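Local coordinates for possible protein of nuclear scaffold (Encephalitozoon cuniculi, PDB 3KAE), which probably serves as a subunit of the anaphase-promoting complex (cyclosome), its N-terminal domain here forming a homodimer of tetratricopeptide repeats, at residues Glu178-Asp183 / Lys197-His202; Glu186-Leu191 / Ala215-Asn220; Lys4-Ile9 / Ala26-Cys31; Thr20-Ala25 / Ile41-Asn46. One frame throughout, in Å; residues are numbered along the deposited sequence.

In the fold
All four contacts join helices of the tetratricopeptide-repeat chain, but in two groups at opposite sides of its centre. Contacts 3 and 4 share helix 18-31 and touch through L5, K8 and I9 against L24; both are aliphatic, contact 4 buried and contact 3 partly so, and both also meet the second subunit, as does Y180 of contact 1. Contacts 1 and 2 share helix 176-190, facing helix 193-200 and helix 206-220 respectively. Contact 1 is mostly buried, with E179 exposed; contact 2 is partly buried. Here polar groups join the packing: a salt-bridge network lies beside buried tyrosines in contact 1, and an arginine reaches a helix-end carbonyl beside an aromatic pair in contact 2.

Contact 1: Glu178-Asp183 / Lys197-His202; sequences EEYVSD and KKYMEH
E179 and K198 both place CG opposite the backbone N (chi1 167° and 161°) and then run on as extended chains, which carries the carboxylate and the ammonium group into the space between the two helices. The nearest backbones here, at the CA atoms of Y180 and Y199, are 9.4 Å apart, so long side chains suit the task. K198 NZ is shared by two acids. It binds E179 OE2 at 2.8 Å, using the anti lone pair of that oxygen, and D183 OD2 at 2.6 Å, using the syn lone pair on the side of OD1. D183, whose CB points at the opposing helix, needs only its short arm. Its OD2 also accepts the hydroxyl of Y199, OH to OD2 being 2.6 Å, and this donor comes from above the carboxylate plane. The ring and carboxylate planes stand 82° apart, with the oxygen lying near the ring plane at its edge. Two donors thus hold one oxygen of a buried aspartate, which would probably favour its ionised form. Beside this polar group Y180 CD2 and Y199 CE1 pack at 4.2 Å. The hydroxyl of Y180 is bonded elsewhere, to E151, and its ring meets F23 of the second subunit edge-to-face; the ring of Y199 stacks with F210. The whole is a salt-bridge network with a tyrosine added, joining the successive helices 176-190 and 193-200 in a tetratricopeptide-repeat stack.

Contact 2: Glu186-Leu191 / Ala215-Asn220; sequences EFHESL and ARRYFN
F187, H188 and L191 meet R217 and Y218 where two helices of the tetratricopeptide-repeat array, separated in the chain by one other, run nearly parallel. The segments 186-190 and 215-220 lie with axes 10.4 Å apart at their closest and 26° from parallel. Between them in the chain comes helix 193-200, whose V196 packs on both F187 and Y218. R217 points its CB at the other helix, and a bend at chi2 (59°) turns the guanidinium toward the end of helix 176-190. There NE donates to H188 O at 3.2 Å, somewhat off the carbonyl plane, while NH2 adds a weak bond to the same oxygen. A carbonyl in the last turn of a helix can lack a backbone donor, and the negative end of the helix dipole should favour a cationic partner, so arginine is well chosen. The H188 ring lies over one face of the guanidinium, though their modelled separation is doubtfully short. Deeper in, the edge of F187 is set against the face of Y218 in an offset edge-to-face pair, centroids 5.5 Å apart and planes at 83°; the nearest ring carbons, F187 CZ and Y218 CZ, are 3.6 Å apart. The aliphatic root of R217 completes the packing, its CB 4.1 Å from F187 CE1. L191, with positive phi just beyond the helix, sets its CD2 methyl 4.1 Å from Y218 CE1.

Contact 3: Lys4-Ile9 / Ala26-Cys31; sequences KLIGKI and ACLLPC
The segments 5-9 and 26-31 run roughly antiparallel, their N-to-C directions 148° apart and their axes 11.1 Å at the closest, with L5 and L28 the nearest residues along the backbone at 7.3 Å between CA atoms. L28 fills this rather wide gap with a branched side chain whose two methyls do different work. With CG opposite the backbone N (chi1 -154°), it reaches into the groove so that CD1 lies 3.7 Å from L5 CD1, the two leucines sliding past each other in opposite directions. CD2 turns to I6 CD1 at 3.5 Å and, one turn on from L5, more loosely to I9 CD1 at 4.2 Å. C27 adds its CB, 4.0 Å from L5 CD1. Branched aliphatic residues suit this apolar joint, because their methyls reach across the gap and leave no polar group to satisfy. Helix 18-31 is kinked at P30, which has no backbone N-H to give. Around the contact, I9 also packs on L38 of helix 36-45, I6 on I103 of helix 101-104, and I176 of the second subunit packs on both L5 and C27.

Contact 4: Thr20-Ala25 / Ile41-Asn46; sequences TAIFLA and IVLYLN
A21 and I22 of helix 18-31 meet V42 and L43 of helix 36-45 in the antiparallel helix packing of which tetratricopeptide repeats are built. The segment axes lie 9.3 Å apart at their closest, with N-to-C directions at 158°, and the backbones come nearest at I22 and V42, whose CA atoms are 6.1 Å apart. Such closeness suits a small residue like A21 and a short one like V42. A21 turns its single methyl toward V42, A21 CB and V42 CG1 meeting at 3.4 Å. The same V42 CG1, set opposite the backbone N (chi1 176°) so that it leans across the gap, also lies 3.4 Å from I22 CG1; both pairs are tighter than usual van der Waals contact. I22 starts off to one side, but its ethyl arm swings back over the facing helix. Its tip CD1 reaches L43 CD1 at 3.6 Å, crossing that leucine at about a right angle, and N46 CB at 3.8 Å, where the helix has just ended. The outward side of helix 18-31 serves the dimer: F23 packs edge-to-face on Y209 of the second subunit, and T20 OG1 bonds F147 N of that subunit. Between the two helices themselves the chemistry is aliphatic at the centre, so the joint probably depends on close shape fit and the exclusion of water more than on directed polar bonds.

Contact 1: Glu178-Asp183 / Lys197-His202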
loop_
_atom_site.group_PDB
_atom_site.type_symbol
_atom_site.label_atom_id
_atom_site.label_comp_id
_atom_site.label_asym_id
_atom_site.label_seq_id
_atom_site.Cartn_x
_atom_site.Cartn_y
_atom_site.Cartn_z
ATOM N N GLU C 178 19.540 4.421 16.716
ATOM C CA GLU C 178 19.810 4.107 18.118
ATOM C C GLU C 178 20.436 5.317 18.800
ATOM O O GLU C 178 20.234 5.552 19.987
ATOM C CB GLU C 178 20.690 2.858 18.245
ATOM C CG GLU C 178 20.210 1.653 17.416
ATOM C CD GLU C 178 18.862 1.092 17.869
ATOM O OE1 GLU C 178 18.385 1.485 18.957
ATOM O OE2 GLU C 178 18.279 0.253 17.133
ATOM N N GLU C 179 21.174 6.099 18.023
ATOM C CA GLU C 179 21.689 7.384 18.485
ATOM C C GLU C 179 20.548 8.380 18.691
ATOM O O GLU C 179 20.589 9.214 19.588
ATOM C CB GLU C 179 22.693 7.933 17.474
ATOM C CG GLU C 179 23.057 9.384 17.691
ATOM C CD GLU C 179 24.142 9.848 16.746
ATOM O OE1 GLU C 179 24.619 9.008 15.949
ATOM O OE2 GLU C 179 24.508 11.043 16.804
ATOM N N TYR C 180 19.519 8.286 17.854
ATOM C CA TYR C 180 18.370 9.173 17.978
ATOM C C TYR C 180 17.640 8.906 19.284
ATOM O O TYR C 180 17.155 9.826 19.953
ATOM C CB TYR C 180 17.420 9.003 16.800
ATOM C CG TYR C 180 16.001 9.444 17.078
ATOM C CD1 TYR C 180 15.066 8.550 17.570
ATOM C CD2 TYR C 180 15.594 10.752 16.842
ATOM C CE1 TYR C 180 13.755 8.943 17.819
ATOM C CE2 TYR C 180 14.288 11.159 17.099
ATOM C CZ TYR C 180 13.380 10.244 17.586
ATOM O OH TYR C 180 12.093 10.632 17.833
ATOM N N VAL C 181 17.569 7.631 19.636
ATOM C CA VAL C 181 16.947 7.227 20.875
ATOM C C VAL C 181 17.780 7.682 22.083
ATOM O O VAL C 181 17.236 8.182 23.055
ATOM C CB VAL C 181 16.770 5.707 20.935
ATOM C CG1 VAL C 181 16.014 5.312 22.187
ATOM C CG2 VAL C 181 16.044 5.197 19.687
ATOM N N SER C 182 19.095 7.494 22.008
ATOM C CA SER C 182 20.006 7.927 23.056
ATOM C C SER C 182 19.842 9.418 23.328
ATOM O O SER C 182 19.715 9.845 24.483
ATOM C CB SER C 182 21.449 7.640 22.652
ATOM O OG SER C 182 21.623 6.289 22.274
ATOM N N ASP C 183 19.856 10.202 22.252
ATOM C CA ASP C 183 19.742 11.643 22.361
ATOM C C ASP C 183 18.440 12.036 23.026
ATOM O O ASP C 183 18.412 12.934 23.885
ATOM C CB ASP C 183 19.862 12.298 20.990
ATOM C CG ASP C 183 21.253 12.167 20.407
ATOM O OD1 ASP C 183 22.132 11.574 21.066
ATOM O OD2 ASP C 183 21.470 12.661 19.281
ATOM N N LYS C 197 19.989 22.020 19.019
ATOM C CA LYS C 197 20.681 22.709 17.940
ATOM C C LYS C 197 21.224 21.693 16.944
ATOM O O LYS C 197 21.248 21.941 15.746
ATOM C CB LYS C 197 21.816 23.568 18.506
ATOM N N LYS C 198 21.647 20.544 17.453
ATOM C CA LYS C 198 22.185 19.485 16.616
ATOM C C LYS C 198 21.134 18.950 15.631
ATOM O O LYS C 198 21.420 18.735 14.453
ATOM C CB LYS C 198 22.702 18.347 17.494
ATOM C CG LYS C 198 22.852 17.012 16.760
ATOM C CD LYS C 198 23.020 15.855 17.735
ATOM C CE LYS C 198 23.443 14.586 16.997
ATOM N NZ LYS C 198 23.592 13.404 17.891
ATOM N N TYR C 199 19.914 18.747 16.120
ATOM C CA TYR C 199 18.831 18.193 15.308
ATOM C C TYR C 199 18.061 19.262 14.536
ATOM O O TYR C 199 17.243 18.947 13.679
ATOM C CB TYR C 199 17.874 17.386 16.185
ATOM C CG TYR C 199 18.396 16.008 16.528
ATOM C CD1 TYR C 199 18.099 14.918 15.720
ATOM C CD2 TYR C 199 19.189 15.796 17.651
ATOM C CE1 TYR C 199 18.573 13.658 16.016
ATOM C CE2 TYR C 199 19.673 14.529 17.958
ATOM C CZ TYR C 199 19.350 13.457 17.122
ATOM O OH TYR C 199 19.801 12.180 17.375
ATOM N N MET C 200 18.335 20.522 14.846
ATOM C CA MET C 200 17.680 21.651 14.201
ATOM C C MET C 200 18.093 21.698 12.721
ATOM O O MET C 200 17.326 22.139 11.858
ATOM C CB MET C 200 18.075 22.939 14.935
ATOM C CG MET C 200 17.146 24.128 14.760
ATOM S SD MET C 200 17.689 25.538 15.777
ATOM C CE MET C 200 16.813 25.227 17.311
ATOM N N GLU C 201 19.303 21.215 12.438
ATOM C CA GLU C 201 19.859 21.247 11.087
ATOM C C GLU C 201 19.246 20.197 10.166
ATOM O O GLU C 201 19.396 20.277 8.946
ATOM C CB GLU C 201 21.387 21.089 11.118
ATOM N N HIS C 202 18.556 19.215 10.743
ATOM C CA HIS C 202 17.953 18.141 9.950
ATOM C C HIS C 202 16.430 18.196 9.967
ATOM O O HIS C 202 15.764 17.218 10.308
ATOM C CB HIS C 202 18.450 16.772 10.416
ATOM C CG HIS C 202 19.942 16.681 10.520
ATOM N ND1 HIS C 202 20.749 16.448 9.432
ATOM C CD2 HIS C 202 20.766 16.807 11.586
ATOM C CE1 HIS C 202 22.013 16.424 9.822
ATOM N NE2 HIS C 202 22.050 16.638 11.122
#

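Contact 2: Glu186-Leu191 / Ala215-Asn220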
loop_
_atom_site.group_PDB
_atom_site.type_symbol
_atom_site.label_atom_id
_atom_site.label_comp_id
_atom_site.label_asym_id
_atom_site.label_seq_id
_atom_site.Cartn_x
_atom_site.Cartn_y
_atom_site.Cartn_z
ATOM N N GLU C 186 18.415 11.346 26.706
ATOM C CA GLU C 186 19.219 12.366 27.353
ATOM C C GLU C 186 18.520 13.717 27.397
ATOM O O GLU C 186 18.557 14.400 28.435
ATOM C CB GLU C 186 20.582 12.520 26.678
ATOM C CG GLU C 186 21.437 13.598 27.335
ATOM C CD GLU C 186 22.762 13.833 26.625
ATOM O OE1 GLU C 186 23.182 12.961 25.835
ATOM O OE2 GLU C 186 23.379 14.896 26.860
ATOM N N PHE C 187 17.907 14.111 26.279
ATOM C CA PHE C 187 17.295 15.426 26.225
ATOM C C PHE C 187 16.139 15.489 27.208
ATOM O O PHE C 187 15.896 16.530 27.825
ATOM C CB PHE C 187 16.820 15.804 24.826
ATOM C CG PHE C 187 15.961 17.038 24.807
ATOM C CD1 PHE C 187 14.580 16.936 24.904
ATOM C CD2 PHE C 187 16.543 18.309 24.760
ATOM C CE1 PHE C 187 13.786 18.071 24.920
ATOM C CE2 PHE C 187 15.759 19.446 24.765
ATOM C CZ PHE C 187 14.370 19.330 24.842
ATOM N N HIS C 188 15.436 14.372 27.363
ATOM C CA HIS C 188 14.274 14.349 28.233
ATOM C C HIS C 188 14.659 14.781 29.645
ATOM O O HIS C 188 13.968 15.576 30.286
ATOM C CB HIS C 188 13.652 12.962 28.294
ATOM C CG HIS C 188 12.718 12.789 29.448
ATOM N ND1 HIS C 188 11.431 13.287 29.444
ATOM C CD2 HIS C 188 12.895 12.212 30.659
ATOM C CE1 HIS C 188 10.848 13.001 30.594
ATOM N NE2 HIS C 188 11.719 12.352 31.352
ATOM N N GLU C 189 15.772 14.248 30.128
ATOM C CA GLU C 189 16.195 14.504 31.494
ATOM C C GLU C 189 17.158 15.684 31.617
ATOM O O GLU C 189 17.435 16.135 32.719
ATOM C CB GLU C 189 16.800 13.240 32.116
ATOM N N SER C 190 17.663 16.197 30.501
ATOM C CA SER C 190 18.640 17.288 30.572
ATOM C C SER C 190 18.218 18.559 29.839
ATOM O O SER C 190 18.788 19.627 30.084
ATOM C CB SER C 190 20.004 16.844 30.032
ATOM O OG SER C 190 20.115 17.109 28.634
ATOM N N LEU C 191 17.248 18.456 28.940
ATOM C CA LEU C 191 16.816 19.607 28.155
ATOM C C LEU C 191 17.985 20.257 27.431
ATOM O O LEU C 191 17.965 21.455 27.174
ATOM C CB LEU C 191 16.113 20.648 29.029
ATOM C CG LEU C 191 14.734 20.286 29.589
ATOM C CD1 LEU C 191 14.826 19.121 30.555
ATOM C CD2 LEU C 191 14.138 21.497 30.281
ATOM N N ALA C 215 9.503 19.833 21.722
ATOM C CA ALA C 215 8.418 20.777 21.951
ATOM C C ALA C 215 7.403 20.220 22.948
ATOM O O ALA C 215 6.839 20.954 23.756
ATOM C CB ALA C 215 7.752 21.127 20.637
ATOM N N ARG C 216 7.199 18.910 22.894
ATOM C CA ARG C 216 6.212 18.237 23.720
ATOM C C ARG C 216 6.711 18.185 25.152
ATOM O O ARG C 216 5.977 18.468 26.099
ATOM C CB ARG C 216 5.974 16.815 23.188
ATOM C CG ARG C 216 5.019 15.974 24.007
ATOM C CD ARG C 216 5.085 14.540 23.535
ATOM N NE ARG C 216 6.403 13.966 23.778
ATOM C CZ ARG C 216 6.912 12.945 23.094
ATOM N NH1 ARG C 216 6.211 12.393 22.109
ATOM N NH2 ARG C 216 8.121 12.482 23.393
ATOM N N ARG C 217 7.969 17.799 25.310
ATOM C CA ARG C 217 8.583 17.774 26.626
ATOM C C ARG C 217 8.531 19.152 27.286
ATOM O O ARG C 217 8.205 19.282 28.473
ATOM C CB ARG C 217 10.039 17.326 26.527
ATOM C CG ARG C 217 10.764 17.327 27.859
ATOM C CD ARG C 217 10.063 16.414 28.855
ATOM N NE ARG C 217 10.861 16.246 30.073
ATOM C CZ ARG C 217 10.364 15.902 31.260
ATOM N NH1 ARG C 217 9.063 15.688 31.407
ATOM N NH2 ARG C 217 11.177 15.764 32.299
ATOM N N TYR C 218 8.872 20.179 26.517
ATOM C CA TYR C 218 8.811 21.539 27.019
ATOM C C TYR C 218 7.425 21.881 27.538
ATOM O O TYR C 218 7.286 22.497 28.590
ATOM C CB TYR C 218 9.220 22.538 25.940
ATOM C CG TYR C 218 10.707 22.616 25.719
ATOM C CD1 TYR C 218 11.570 22.833 26.783
ATOM C CD2 TYR C 218 11.249 22.483 24.449
ATOM C CE1 TYR C 218 12.939 22.908 26.594
ATOM C CE2 TYR C 218 12.615 22.554 24.243
ATOM C CZ TYR C 218 13.461 22.777 25.323
ATOM O OH TYR C 218 14.829 22.857 25.142
ATOM N N PHE C 219 6.392 21.499 26.798
ATOM C CA PHE C 219 5.043 21.817 27.237
ATOM C C PHE C 219 4.735 21.150 28.578
ATOM O O PHE C 219 4.290 21.809 29.520
ATOM C CB PHE C 219 4.009 21.430 26.188
ATOM C CG PHE C 219 2.612 21.799 26.569
ATOM C CD1 PHE C 219 2.107 23.058 26.257
ATOM C CD2 PHE C 219 1.808 20.900 27.261
ATOM C CE1 PHE C 219 0.813 23.410 26.612
ATOM C CE2 PHE C 219 0.514 21.241 27.619
ATOM C CZ PHE C 219 0.013 22.501 27.295
ATOM N N ASN C 220 4.987 19.844 28.654
ATOM C CA ASN C 220 4.790 19.080 29.881
ATOM C C ASN C 220 5.533 19.677 31.085
ATOM O O ASN C 220 5.186 19.413 32.237
ATOM C CB ASN C 220 5.210 17.620 29.683
ATOM C CG ASN C 220 4.496 16.949 28.518
ATOM O OD1 ASN C 220 3.564 17.502 27.930
ATOM N ND2 ASN C 220 4.937 15.746 28.183
#

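Contact 3: Lys4-Ile9 / Ala26-Cys31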
loop_
_atom_site.group_PDB
_atom_site.type_symbol
_atom_site.label_atom_id
_atom_site.label_comp_id
_atom_site.label_asym_id
_atom_site.label_seq_id
_atom_site.Cartn_x
_atom_site.Cartn_y
_atom_site.Cartn_z
ATOM N N LYS C 4 2.347 -17.594 -15.785
ATOM C CA LYS C 4 2.832 -16.285 -16.197
ATOM C C LYS C 4 2.072 -15.172 -15.486
ATOM O O LYS C 4 2.541 -14.028 -15.437
ATOM C CB LYS C 4 2.703 -16.117 -17.714
ATOM N N LEU C 5 0.899 -15.513 -14.946
ATOM C CA LEU C 5 0.064 -14.530 -14.261
ATOM C C LEU C 5 0.803 -13.888 -13.066
ATOM O O LEU C 5 0.536 -12.744 -12.705
ATOM C CB LEU C 5 -1.266 -15.152 -13.811
ATOM C CG LEU C 5 -2.364 -15.323 -14.878
ATOM C CD1 LEU C 5 -3.635 -16.034 -14.356
ATOM C CD2 LEU C 5 -2.727 -13.975 -15.491
ATOM N N ILE C 6 1.733 -14.627 -12.467
ATOM C CA ILE C 6 2.465 -14.133 -11.307
ATOM C C ILE C 6 3.270 -12.887 -11.654
ATOM O O ILE C 6 3.075 -11.816 -11.067
ATOM C CB ILE C 6 3.412 -15.195 -10.721
ATOM C CG1 ILE C 6 2.609 -16.319 -10.064
ATOM C CG2 ILE C 6 4.325 -14.563 -9.687
ATOM C CD1 ILE C 6 1.686 -15.811 -8.989
ATOM N N GLY C 7 4.172 -13.020 -12.615
ATOM C CA GLY C 7 4.999 -11.891 -13.009
ATOM C C GLY C 7 4.177 -10.656 -13.322
ATOM O O GLY C 7 4.587 -9.534 -13.023
ATOM N N LYS C 8 3.009 -10.868 -13.921
ATOM C CA LYS C 8 2.123 -9.770 -14.272
ATOM C C LYS C 8 1.475 -9.147 -13.044
ATOM O O LYS C 8 1.171 -7.958 -13.041
ATOM C CB LYS C 8 1.030 -10.247 -15.239
ATOM N N ILE C 9 1.212 -9.965 -12.027
ATOM C CA ILE C 9 0.619 -9.456 -10.804
ATOM C C ILE C 9 1.657 -8.599 -10.066
ATOM O O ILE C 9 1.358 -7.482 -9.645
ATOM C CB ILE C 9 0.089 -10.597 -9.909
ATOM C CG1 ILE C 9 -1.151 -11.221 -10.529
ATOM C CG2 ILE C 9 -0.249 -10.074 -8.493
ATOM C CD1 ILE C 9 -1.548 -12.595 -9.958
ATOM N N ALA C 26 -7.725 -13.119 -9.028
ATOM C CA ALA C 26 -8.992 -13.846 -9.062
ATOM C C ALA C 26 -8.956 -14.995 -10.074
ATOM O O ALA C 26 -9.580 -16.044 -9.852
ATOM C CB ALA C 26 -10.157 -12.887 -9.357
ATOM N N CYS C 27 -8.218 -14.802 -11.172
ATOM C CA CYS C 27 -8.116 -15.827 -12.226
ATOM C C CYS C 27 -7.280 -16.977 -11.719
ATOM O O CYS C 27 -7.452 -18.115 -12.140
ATOM C CB CYS C 27 -7.452 -15.281 -13.499
ATOM S SG CYS C 27 -8.344 -13.954 -14.300
ATOM N N LEU C 28 -6.364 -16.661 -10.807
ATOM C CA LEU C 28 -5.349 -17.608 -10.365
ATOM C C LEU C 28 -5.832 -18.540 -9.253
ATOM O O LEU C 28 -5.330 -19.657 -9.118
ATOM C CB LEU C 28 -4.107 -16.850 -9.910
ATOM C CG LEU C 28 -2.803 -17.628 -10.023
ATOM C CD1 LEU C 28 -2.615 -18.131 -11.433
ATOM C CD2 LEU C 28 -1.651 -16.743 -9.614
ATOM N N LEU C 29 -6.797 -18.081 -8.462
ATOM C CA LEU C 29 -7.408 -18.904 -7.417
ATOM C C LEU C 29 -7.604 -20.397 -7.789
ATOM O O LEU C 29 -7.283 -21.282 -6.995
ATOM C CB LEU C 29 -8.753 -18.304 -6.994
ATOM C CG LEU C 29 -8.733 -16.978 -6.238
ATOM C CD1 LEU C 29 -10.164 -16.465 -6.039
ATOM C CD2 LEU C 29 -8.021 -17.159 -4.914
ATOM N N PRO C 30 -8.157 -20.685 -8.983
ATOM C CA PRO C 30 -8.397 -22.087 -9.386
ATOM C C PRO C 30 -7.110 -22.892 -9.594
ATOM O O PRO C 30 -6.825 -23.801 -8.812
ATOM C CB PRO C 30 -9.149 -21.962 -10.724
ATOM C CG PRO C 30 -9.680 -20.561 -10.747
ATOM C CD PRO C 30 -8.691 -19.727 -9.967
ATOM N N CYS C 31 -6.368 -22.562 -10.652
ATOM C CA CYS C 31 -5.061 -23.158 -10.934
ATOM C C CYS C 31 -4.259 -23.431 -9.659
ATOM O O CYS C 31 -4.078 -24.587 -9.265
ATOM C CB CYS C 31 -4.243 -22.234 -11.848
ATOM S SG CYS C 31 -5.063 -21.751 -13.394
#

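Contact 4: Thr20-Ala25 / Ile41-Asn46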
loop_
_atom_site.group_PDB
_atom_site.type_symbol
_atom_site.label_atom_id
_atom_site.label_comp_id
_atom_site.label_asym_id
_atom_site.label_seq_id
_atom_site.Cartn_x
_atom_site.Cartn_y
_atom_site.Cartn_z
ATOM N N THR C 20 -6.017 -4.418 -11.556
ATOM C CA THR C 20 -5.480 -5.474 -12.399
ATOM C C THR C 20 -4.977 -6.647 -11.571
ATOM O O THR C 20 -5.224 -7.798 -11.900
ATOM C CB THR C 20 -4.354 -4.947 -13.285
ATOM O OG1 THR C 20 -4.882 -3.927 -14.129
ATOM C CG2 THR C 20 -3.760 -6.040 -14.114
ATOM N N ALA C 21 -4.275 -6.356 -10.487
ATOM C CA ALA C 21 -3.694 -7.402 -9.651
ATOM C C ALA C 21 -4.764 -8.234 -8.972
ATOM O O ALA C 21 -4.619 -9.438 -8.817
ATOM C CB ALA C 21 -2.754 -6.773 -8.594
ATOM N N ILE C 22 -5.814 -7.567 -8.513
ATOM C CA ILE C 22 -6.944 -8.238 -7.912
ATOM C C ILE C 22 -7.625 -9.146 -8.986
ATOM O O ILE C 22 -7.906 -10.325 -8.748
ATOM C CB ILE C 22 -7.911 -7.200 -7.311
ATOM C CG1 ILE C 22 -7.243 -6.504 -6.102
ATOM C CG2 ILE C 22 -9.210 -7.859 -6.887
ATOM C CD1 ILE C 22 -7.972 -5.270 -5.594
ATOM N N PHE C 23 -7.850 -8.607 -10.180
ATOM C CA PHE C 23 -8.448 -9.395 -11.260
ATOM C C PHE C 23 -7.583 -10.594 -11.639
ATOM O O PHE C 23 -8.051 -11.724 -11.659
ATOM C CB PHE C 23 -8.697 -8.540 -12.499
ATOM C CG PHE C 23 -9.387 -9.276 -13.601
ATOM C CD1 PHE C 23 -8.667 -10.082 -14.472
ATOM C CD2 PHE C 23 -10.763 -9.174 -13.764
ATOM C CE1 PHE C 23 -9.304 -10.775 -15.484
ATOM C CE2 PHE C 23 -11.405 -9.858 -14.778
ATOM C CZ PHE C 23 -10.676 -10.669 -15.642
ATOM N N LEU C 24 -6.318 -10.349 -11.929
ATOM C CA LEU C 24 -5.406 -11.436 -12.273
ATOM C C LEU C 24 -5.279 -12.438 -11.138
ATOM O O LEU C 24 -5.004 -13.613 -11.365
ATOM C CB LEU C 24 -4.015 -10.877 -12.616
ATOM C CG LEU C 24 -3.878 -10.055 -13.888
ATOM C CD1 LEU C 24 -2.433 -9.631 -14.072
ATOM C CD2 LEU C 24 -4.367 -10.885 -15.100
ATOM N N ALA C 25 -5.458 -11.966 -9.913
ATOM C CA ALA C 25 -5.350 -12.843 -8.760
ATOM C C ALA C 25 -6.579 -13.729 -8.737
ATOM O O ALA C 25 -6.494 -14.935 -8.478
ATOM C CB ALA C 25 -5.229 -12.025 -7.465
ATOM N N ILE C 41 -3.562 -9.993 0.171
ATOM C CA ILE C 41 -2.599 -8.894 0.221
ATOM C C ILE C 41 -2.970 -7.761 -0.716
ATOM O O ILE C 41 -3.132 -6.621 -0.280
ATOM C CB ILE C 41 -1.185 -9.400 -0.083
ATOM C CG1 ILE C 41 -0.763 -10.397 0.997
ATOM C CG2 ILE C 41 -0.201 -8.247 -0.139
ATOM C CD1 ILE C 41 0.650 -10.869 0.880
ATOM N N VAL C 42 -3.153 -8.083 -1.995
ATOM C CA VAL C 42 -3.476 -7.070 -2.986
ATOM C C VAL C 42 -4.772 -6.355 -2.625
ATOM O O VAL C 42 -4.914 -5.146 -2.821
ATOM C CB VAL C 42 -3.508 -7.669 -4.403
ATOM C CG1 VAL C 42 -3.950 -6.629 -5.411
ATOM C CG2 VAL C 42 -2.138 -8.219 -4.769
ATOM N N LEU C 43 -5.703 -7.093 -2.044
ATOM C CA LEU C 43 -6.953 -6.495 -1.579
ATOM C C LEU C 43 -6.665 -5.528 -0.415
ATOM O O LEU C 43 -7.256 -4.441 -0.321
ATOM C CB LEU C 43 -7.903 -7.607 -1.125
ATOM C CG LEU C 43 -9.345 -7.757 -1.638
ATOM C CD1 LEU C 43 -9.565 -7.170 -3.009
ATOM C CD2 LEU C 43 -9.744 -9.238 -1.643
ATOM N N TYR C 44 -5.764 -5.937 0.480
ATOM C CA TYR C 44 -5.370 -5.079 1.600
ATOM C C TYR C 44 -4.748 -3.806 1.029
ATOM O O TYR C 44 -5.159 -2.699 1.367
ATOM C CB TYR C 44 -4.392 -5.787 2.551
ATOM C CG TYR C 44 -3.880 -4.861 3.638
ATOM C CD1 TYR C 44 -4.576 -4.708 4.838
ATOM C CD2 TYR C 44 -2.730 -4.097 3.447
ATOM C CE1 TYR C 44 -4.133 -3.848 5.820
ATOM C CE2 TYR C 44 -2.269 -3.244 4.438
ATOM C CZ TYR C 44 -2.977 -3.122 5.617
ATOM O OH TYR C 44 -2.548 -2.262 6.587
ATOM N N LEU C 45 -3.793 -3.971 0.123
ATOM C CA LEU C 45 -3.123 -2.829 -0.481
ATOM C C LEU C 45 -4.094 -1.867 -1.146
ATOM O O LEU C 45 -3.843 -0.665 -1.205
ATOM C CB LEU C 45 -2.056 -3.276 -1.473
ATOM C CG LEU C 45 -0.854 -3.986 -0.844
ATOM C CD1 LEU C 45 0.016 -4.639 -1.929
ATOM C CD2 LEU C 45 -0.031 -3.013 0.041
ATOM N N ASN C 46 -5.211 -2.394 -1.638
ATOM C CA ASN C 46 -6.170 -1.564 -2.352
ATOM C C ASN C 46 -7.168 -0.929 -1.403
ATOM O O ASN C 46 -8.140 -0.302 -1.830
ATOM C CB ASN C 46 -6.883 -2.367 -3.442
ATOM C CG ASN C 46 -7.631 -1.483 -4.415
ATOM O OD1 ASN C 46 -8.765 -1.783 -4.818
ATOM N ND2 ASN C 46 -7.004 -0.375 -4.796
#